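Local coordinates for protein tyrosinase (Burkholderia thailandensis, PDB 5ZRD) that probably hydroxylates monophenols to catechols and oxidises these to quinones at a coupled pair of copper ions, at residues V273-V284 with I315-V323. Numbering follows the deposited sequence.
Sequences VESPHNDIHLAV and IFFFHHCNV. With CU (copper (II) ion), chain K; O (oxygen atom), chain L.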
loop_
_atom_site.group_PDB
_atom_site.type_symbol
_atom_site.label_atom_id
_atom_site.label_comp_id
_atom_site.label_asym_id
_atom_site.label_seq_id
_atom_site.Cartn_x
_atom_site.Cartn_y
_atom_site.Cartn_z
ATOM N N VAL A 273 -3.758 -33.699 -19.145
ATOM C CA VAL A 273 -5.161 -33.667 -19.510
ATOM C C VAL A 273 -5.626 -32.212 -19.656
ATOM O O VAL A 273 -6.565 -31.941 -20.388
ATOM C CB VAL A 273 -6.058 -34.422 -18.512
ATOM C CG1 VAL A 273 -6.069 -33.804 -17.127
ATOM C CG2 VAL A 273 -7.472 -34.515 -19.064
ATOM N N GLU A 274 -4.968 -31.289 -18.948
ATOM C CA GLU A 274 -5.318 -29.875 -18.973
ATOM C C GLU A 274 -5.218 -29.280 -20.395
ATOM O O GLU A 274 -5.882 -28.289 -20.672
ATOM C CB GLU A 274 -4.438 -29.060 -18.024
ATOM C CG GLU A 274 -5.050 -27.727 -17.663
ATOM C CD GLU A 274 -4.254 -26.880 -16.680
ATOM O OE1 GLU A 274 -4.785 -25.785 -16.242
ATOM O OE2 GLU A 274 -3.078 -27.256 -16.407
ATOM N N SER A 275 -4.374 -29.861 -21.236
ATOM C CA SER A 275 -4.042 -29.309 -22.552
ATOM C C SER A 275 -5.229 -29.434 -23.518
ATOM O O SER A 275 -5.749 -28.444 -23.981
ATOM C CB SER A 275 -2.759 -29.936 -23.075
ATOM O OG SER A 275 -2.287 -29.271 -24.241
ATOM N N PRO A 276 -5.654 -30.655 -23.831
ATOM C CA PRO A 276 -6.808 -30.829 -24.683
ATOM C C PRO A 276 -8.061 -30.165 -24.112
ATOM O O PRO A 276 -8.913 -29.662 -24.881
ATOM C CB PRO A 276 -7.015 -32.349 -24.785
ATOM C CG PRO A 276 -6.153 -32.904 -23.678
ATOM C CD PRO A 276 -4.997 -31.935 -23.640
ATOM N N HIS A 277 -8.140 -30.145 -22.784
ATOM C CA HIS A 277 -9.170 -29.395 -22.042
ATOM C C HIS A 277 -9.167 -27.924 -22.467
ATOM O O HIS A 277 -10.199 -27.399 -22.865
ATOM C CB HIS A 277 -9.002 -29.559 -20.531
ATOM C CG HIS A 277 -9.422 -28.367 -19.739
ATOM N ND1 HIS A 277 -8.574 -27.292 -19.524
ATOM C CD2 HIS A 277 -10.554 -28.078 -19.072
ATOM C CE1 HIS A 277 -9.178 -26.390 -18.761
ATOM N NE2 HIS A 277 -10.385 -26.845 -18.455
ATOM N N ASN A 278 -8.009 -27.293 -22.357
ATOM C CA ASN A 278 -7.793 -25.935 -22.831
ATOM C C ASN A 278 -8.329 -25.778 -24.263
ATOM O O ASN A 278 -9.060 -24.801 -24.542
ATOM C CB ASN A 278 -6.325 -25.539 -22.725
ATOM C CG ASN A 278 -5.884 -25.274 -21.306
ATOM O OD1 ASN A 278 -6.667 -25.423 -20.367
ATOM N ND2 ASN A 278 -4.632 -24.886 -21.140
ATOM N N ASP A 279 -8.028 -26.730 -25.145
ATOM C CA ASP A 279 -8.473 -26.631 -26.553
ATOM C C ASP A 279 -9.982 -26.482 -26.677
ATOM O O ASP A 279 -10.464 -25.670 -27.474
ATOM C CB ASP A 279 -8.026 -27.854 -27.369
ATOM C CG ASP A 279 -6.494 -28.003 -27.454
ATOM O OD1 ASP A 279 -5.736 -27.008 -27.258
ATOM O OD2 ASP A 279 -6.047 -29.137 -27.720
ATOM N N ILE A 280 -10.732 -27.247 -25.879
ATOM C CA ILE A 280 -12.161 -27.336 -26.033
ATOM C C ILE A 280 -12.738 -25.999 -25.568
ATOM O O ILE A 280 -13.639 -25.483 -26.167
ATOM C CB ILE A 280 -12.756 -28.561 -25.286
ATOM C CG1 ILE A 280 -12.410 -29.905 -25.942
ATOM C CG2 ILE A 280 -14.253 -28.446 -25.114
ATOM C CD1 ILE A 280 -12.841 -30.056 -27.405
ATOM N N HIS A 281 -12.235 -25.466 -24.473
ATOM C CA HIS A 281 -12.597 -24.150 -24.058
ATOM C C HIS A 281 -12.371 -23.140 -25.193
ATOM O O HIS A 281 -13.186 -22.293 -25.394
ATOM C CB HIS A 281 -11.747 -23.740 -22.853
ATOM C CG HIS A 281 -12.290 -24.171 -21.534
ATOM N ND1 HIS A 281 -13.020 -23.319 -20.732
ATOM C CD2 HIS A 281 -12.145 -25.327 -20.847
ATOM C CE1 HIS A 281 -13.290 -23.931 -19.596
ATOM N NE2 HIS A 281 -12.813 -25.193 -19.658
ATOM N N LEU A 282 -11.226 -23.160 -25.873
ATOM C CA LEU A 282 -10.985 -22.125 -26.847
ATOM C C LEU A 282 -11.884 -22.328 -28.078
ATOM O O LEU A 282 -12.347 -21.375 -28.668
ATOM C CB LEU A 282 -9.507 -22.096 -27.242
ATOM C CG LEU A 282 -8.507 -21.776 -26.138
ATOM C CD1 LEU A 282 -7.221 -21.206 -26.714
ATOM C CD2 LEU A 282 -9.064 -20.830 -25.087
ATOM N N ALA A 283 -12.103 -23.558 -28.497
ATOM C CA ALA A 283 -12.940 -23.824 -29.666
ATOM C C ALA A 283 -14.378 -23.354 -29.405
ATOM O O ALA A 283 -14.965 -22.558 -30.162
ATOM C CB ALA A 283 -12.900 -25.291 -29.991
ATOM N N VAL A 284 -14.949 -23.834 -28.308
ATOM C CA VAL A 284 -16.294 -23.467 -27.920
ATOM C C VAL A 284 -16.371 -21.976 -27.566
ATOM O O VAL A 284 -17.405 -21.342 -27.769
ATOM C CB VAL A 284 -16.745 -24.335 -26.744
ATOM C CG1 VAL A 284 -18.013 -23.779 -26.122
ATOM C CG2 VAL A 284 -16.936 -25.783 -27.167
ATOM N N ILE A 315 -22.462 -25.628 -20.609
ATOM C CA ILE A 315 -21.647 -26.595 -21.338
ATOM C C ILE A 315 -20.344 -26.814 -20.577
ATOM O O ILE A 315 -19.692 -27.852 -20.755
ATOM C CB ILE A 315 -21.350 -26.185 -22.801
ATOM C CG1 ILE A 315 -20.955 -27.387 -23.650
ATOM C CG2 ILE A 315 -20.268 -25.136 -22.918
ATOM C CD1 ILE A 315 -21.097 -27.129 -25.140
ATOM N N PHE A 316 -19.931 -25.819 -19.803
ATOM C CA PHE A 316 -18.755 -26.019 -18.939
ATOM C C PHE A 316 -18.816 -27.364 -18.206
ATOM O O PHE A 316 -17.838 -28.062 -18.149
ATOM C CB PHE A 316 -18.631 -24.910 -17.913
ATOM C CG PHE A 316 -17.445 -25.053 -16.997
ATOM C CD1 PHE A 316 -17.523 -25.848 -15.864
ATOM C CD2 PHE A 316 -16.267 -24.365 -17.251
ATOM C CE1 PHE A 316 -16.432 -25.963 -15.029
ATOM C CE2 PHE A 316 -15.171 -24.487 -16.417
ATOM C CZ PHE A 316 -15.255 -25.295 -15.315
ATOM N N PHE A 317 -19.969 -27.755 -17.711
ATOM C CA PHE A 317 -20.062 -28.902 -16.792
ATOM C C PHE A 317 -20.125 -30.218 -17.573
ATOM O O PHE A 317 -19.592 -31.243 -17.101
ATOM C CB PHE A 317 -21.223 -28.690 -15.818
ATOM C CG PHE A 317 -20.897 -27.580 -14.870
ATOM C CD1 PHE A 317 -21.119 -26.273 -15.240
ATOM C CD2 PHE A 317 -20.175 -27.829 -13.727
ATOM C CE1 PHE A 317 -20.716 -25.235 -14.422
ATOM C CE2 PHE A 317 -19.785 -26.785 -12.901
ATOM C CZ PHE A 317 -20.055 -25.492 -13.244
ATOM N N PHE A 318 -20.726 -30.190 -18.758
ATOM C CA PHE A 318 -20.753 -31.376 -19.630
ATOM C C PHE A 318 -19.328 -31.710 -20.109
ATOM O O PHE A 318 -18.924 -32.876 -20.229
ATOM C CB PHE A 318 -21.705 -31.114 -20.804
ATOM C CG PHE A 318 -23.143 -31.097 -20.356
ATOM C CD1 PHE A 318 -23.703 -29.948 -19.830
ATOM C CD2 PHE A 318 -23.893 -32.252 -20.352
ATOM C CE1 PHE A 318 -24.996 -29.956 -19.348
ATOM C CE2 PHE A 318 -25.202 -32.242 -19.901
ATOM C CZ PHE A 318 -25.750 -31.097 -19.397
ATOM N N HIS A 319 -18.583 -30.655 -20.412
ATOM C CA HIS A 319 -17.214 -30.741 -20.842
ATOM C C HIS A 319 -16.323 -31.269 -19.711
ATOM O O HIS A 319 -15.531 -32.184 -19.914
ATOM C CB HIS A 319 -16.728 -29.361 -21.279
ATOM C CG HIS A 319 -15.249 -29.228 -21.314
ATOM N ND1 HIS A 319 -14.461 -29.969 -22.157
ATOM C CD2 HIS A 319 -14.419 -28.441 -20.608
ATOM C CE1 HIS A 319 -13.204 -29.609 -21.999
ATOM N NE2 HIS A 319 -13.153 -28.699 -21.018
ATOM N N HIS A 320 -16.435 -30.634 -18.562
ATOM C CA HIS A 320 -15.644 -30.989 -17.429
ATOM C C HIS A 320 -16.024 -32.356 -16.872
ATOM O O HIS A 320 -15.189 -32.964 -16.221
ATOM C CB HIS A 320 -15.686 -29.926 -16.340
ATOM C CG HIS A 320 -14.506 -29.021 -16.440
ATOM N ND1 HIS A 320 -13.276 -29.388 -15.977
ATOM C CD2 HIS A 320 -14.357 -27.811 -17.013
ATOM C CE1 HIS A 320 -12.416 -28.437 -16.238
ATOM N NE2 HIS A 320 -13.061 -27.451 -16.842
ATOM N N CYS A 321 -17.199 -32.870 -17.186
ATOM C CA CYS A 321 -17.524 -34.236 -16.779
ATOM C C CYS A 321 -16.754 -35.197 -17.703
ATOM O O CYS A 321 -16.237 -36.257 -17.281
ATOM C CB CYS A 321 -19.038 -34.431 -16.759
ATOM S SG CYS A 321 -19.606 -36.075 -16.241
ATOM N N ASN A 322 -16.578 -34.773 -18.954
ATOM C CA ASN A 322 -15.740 -35.568 -19.846
ATOM C C ASN A 322 -14.260 -35.500 -19.429
ATOM O O ASN A 322 -13.567 -36.466 -19.542
ATOM C CB ASN A 322 -15.892 -35.152 -21.305
ATOM C CG ASN A 322 -15.278 -36.189 -22.210
ATOM O OD1 ASN A 322 -15.698 -37.359 -22.186
ATOM N ND2 ASN A 322 -14.278 -35.767 -22.976
ATOM N N VAL A 323 -13.779 -34.367 -18.969
ATOM C CA VAL A 323 -12.412 -34.249 -18.554
ATOM C C VAL A 323 -12.196 -35.146 -17.325
ATOM O O VAL A 323 -11.119 -35.725 -17.114
ATOM C CB VAL A 323 -12.079 -32.774 -18.264
ATOM C CG1 VAL A 323 -10.716 -32.598 -17.627
ATOM C CG2 VAL A 323 -12.170 -31.963 -19.537
HETATM CU CU CU K . -12.339 -26.142 -17.965
HETATM O O O L . -11.206 -24.709 -16.796
#
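A copper ion bridges H277 and H281 of helix 274-284 to H320 of helix 315-323, forming one metal centre of the type-3 dicopper site of tyrosinases. The two helices run nearly antiparallel, at 161°, within the buried core of the central domain. The copper ion is bound by NE2 of H277 at 2.1 Å, NE2 of H281 at 2.0 Å and NE2 of H320 at 1.9 Å. A bound oxygen atom, 2.2 Å from the copper ion, adds a fourth ligand and lies at the edge of the H277 ring, close to its plane. The ND1 atoms of the ligands on helix 274-284 are each held by a backbone carbonyl: H277 ND1 donates to E274 O, near the ring plane, and H281 ND1 is hydrogen-bonded to M304 O. H94, a ligand of the second copper ion, stacks on H320. F316, with CG anti to the backbone N (chi1 -180°), brings CE2 to the edge of the H281 ring, 3.7 Å from H281 CE1. H319 binds no metal; its ND1 is hydrogen-bonded to E119, and its ring lies between the two helices, against I280, H277 and H281. There I280 CG2 packs obliquely against it, while H319 NE2 reaches to 3.3 Å from H277 CD2.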